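Side-chain contact in iron aquisition yersiniabactin synthesis enzyme, YbtT (Escherichia coli, PDB 6BA9), which acts as a low-specificity type II thioesterase that maintains production of the metallophore yersiniabactin: residues T47-R51 / D52-H56. The protein carries 1 engineered substitution. Numbering follows the deposited sequence.
Sequences TWPGR and DRLRH
G50 and R51 both pair with L54 in a G1 beta bulge, built on the type II turn W48-R51 in the loop that follows strand 42-46 of this alpha/beta-hydrolase fold. Two backbone hydrogen bonds close it: G50 N donates to L54 O at 2.9 Å, and L54 N returns a bond to R51 O. With phi 111°, G50 takes the turn position where a side chain would jam against the preceding carbonyl.

The apolar contact is carried by L54, whose CD1 lies 4.0 Å from P49 CA and also meets CB and CG2 of T47. The other branch of T47, OG1 beside the backbone N (chi1 -52°), meets two waters, one donating to D52 OD2 and the other accepting from R53 N. M2 O and S27 N are further partners of T47 OG1 and D52 OD2, respectively, which joins the loop to the N-terminal segment and the loop around S27.

Two arginines pack against the turn backbone. The R51 chain turns back at chi3 (74°), bringing its guanidinium to the W48 and P49 carbonyls: NH2 reaches P49 O at 3.2 Å, nearly straight and in the guanidinium plane, NE bonds weakly to W48 O, and NH1 forms a salt bridge with D168 of helix 155-174. R55 lays one guanidinium face over the R51 backbone, with R51 CA 3.7 Å from R55 CZ.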
loop_
_atom_site.group_PDB
_atom_site.type_symbol
_atom_site.label_atom_id
_atom_site.label_comp_id
_atom_site.label_asym_id
_atom_site.label_seq_id
_atom_site.Cartn_x
_atom_site.Cartn_y
_atom_site.Cartn_z
ATOM N N THR A 47 1.673 9.855 0.926
ATOM C CA THR A 47 0.882 10.381 2.037
ATOM C C THR A 47 -0.582 10.454 1.631
ATOM O O THR A 47 -0.906 11.075 0.613
ATOM C CB THR A 47 1.331 11.804 2.365
ATOM O OG1 THR A 47 2.746 11.853 2.552
ATOM C CG2 THR A 47 0.635 12.323 3.598
ATOM N N TRP A 48 -1.461 9.860 2.424
ATOM C CA TRP A 48 -2.888 10.044 2.206
ATOM C C TRP A 48 -3.307 11.446 2.661
ATOM O O TRP A 48 -2.908 11.896 3.747
ATOM C CB TRP A 48 -3.693 9.012 2.984
ATOM C CG TRP A 48 -3.456 7.540 2.684
ATOM C CD1 TRP A 48 -3.598 6.528 3.579
ATOM C CD2 TRP A 48 -3.082 6.921 1.429
ATOM N NE1 TRP A 48 -3.348 5.315 2.979
ATOM C CE2 TRP A 48 -3.018 5.525 1.672
ATOM C CE3 TRP A 48 -2.789 7.393 0.148
ATOM C CZ2 TRP A 48 -2.680 4.606 0.690
ATOM C CZ3 TRP A 48 -2.448 6.464 -0.835
ATOM C CH2 TRP A 48 -2.401 5.082 -0.544
ATOM N N PRO A 49 -4.077 12.177 1.862
ATOM C CA PRO A 49 -4.568 13.483 2.309
ATOM C C PRO A 49 -5.177 13.418 3.706
ATOM O O PRO A 49 -5.804 12.424 4.111
ATOM C CB PRO A 49 -5.597 13.847 1.233
ATOM C CG PRO A 49 -5.051 13.196 -0.010
ATOM C CD PRO A 49 -4.451 11.899 0.465
ATOM N N GLY A 50 -4.924 14.483 4.468
ATOM C CA GLY A 50 -5.475 14.660 5.792
ATOM C C GLY A 50 -4.470 14.566 6.918
ATOM O O GLY A 50 -4.862 14.739 8.081
ATOM N N ARG A 51 -3.211 14.257 6.633
ATOM C CA ARG A 51 -2.210 14.099 7.675
ATOM C C ARG A 51 -0.860 14.526 7.130
ATOM O O ARG A 51 -0.688 14.739 5.923
ATOM C CB ARG A 51 -2.135 12.646 8.148
ATOM C CG ARG A 51 -1.543 11.693 7.101
ATOM C CD ARG A 51 -2.266 10.330 7.047
ATOM N NE ARG A 51 -3.578 10.448 6.403
ATOM C CZ ARG A 51 -4.500 9.491 6.378
ATOM N NH1 ARG A 51 -4.283 8.324 6.990
ATOM N NH2 ARG A 51 -5.648 9.713 5.767
ATOM N N ASP A 52 0.119 14.591 8.027
ATOM C CA ASP A 52 1.507 14.939 7.675
ATOM C C ASP A 52 1.490 16.286 6.948
ATOM O O ASP A 52 0.782 17.197 7.403
ATOM C CB ASP A 52 2.185 13.791 6.948
ATOM C CG ASP A 52 2.293 12.533 7.792
ATOM O OD1 ASP A 52 2.239 12.587 9.043
ATOM O OD2 ASP A 52 2.419 11.446 7.182
ATOM N N ARG A 53 2.194 16.446 5.827
ATOM C CA ARG A 53 2.213 17.732 5.128
ATOM C C ARG A 53 0.883 18.053 4.465
ATOM O O ARG A 53 0.726 19.161 3.938
ATOM C CB ARG A 53 3.302 17.723 4.046
ATOM C CG ARG A 53 4.678 17.514 4.604
ATOM C CD ARG A 53 5.709 17.321 3.506
ATOM N NE ARG A 53 7.022 17.060 4.085
ATOM C CZ ARG A 53 8.122 16.798 3.388
ATOM N NH1 ARG A 53 8.090 16.759 2.057
ATOM N NH2 ARG A 53 9.261 16.573 4.030
ATOM N N LEU A 54 -0.054 17.100 4.435
ATOM C CA LEU A 54 -1.357 17.255 3.809
ATOM C C LEU A 54 -2.471 17.369 4.840
ATOM O O LEU A 54 -3.639 17.101 4.537
ATOM C CB LEU A 54 -1.640 16.094 2.858
ATOM C CG LEU A 54 -0.599 15.901 1.747
ATOM C CD1 LEU A 54 -1.057 14.780 0.807
ATOM C CD2 LEU A 54 -0.296 17.164 0.951
ATOM N N ARG A 55 -2.132 17.799 6.053
ATOM C CA ARG A 55 -3.121 17.952 7.125
ATOM C C ARG A 55 -4.238 18.916 6.748
ATOM O O ARG A 55 -5.368 18.773 7.232
ATOM C CB ARG A 55 -2.403 18.476 8.362
ATOM C CG ARG A 55 -3.255 18.606 9.612
ATOM C CD ARG A 55 -3.660 17.295 10.227
ATOM N NE ARG A 55 -2.507 16.529 10.650
ATOM C CZ ARG A 55 -2.567 15.317 11.192
ATOM N NH1 ARG A 55 -3.750 14.736 11.389
ATOM N NH2 ARG A 55 -1.449 14.698 11.524
ATOM N N HIS A 56 -3.947 19.904 5.909
ATOM C CA HIS A 56 -4.933 20.912 5.540
ATOM C C HIS A 56 -6.014 20.371 4.610
ATOM O O HIS A 56 -7.001 21.071 4.368
ATOM C CB HIS A 56 -4.231 22.104 4.877
ATOM C CG HIS A 56 -3.479 21.744 3.635
ATOM N ND1 HIS A 56 -2.270 21.084 3.661
ATOM C CD2 HIS A 56 -3.771 21.934 2.325
ATOM C CE1 HIS A 56 -1.851 20.880 2.425
ATOM N NE2 HIS A 56 -2.749 21.379 1.595
HETATM O O HOH W 1 3.477 10.449 4.870
HETATM O O HOH W 2 3.355 14.458 3.705
#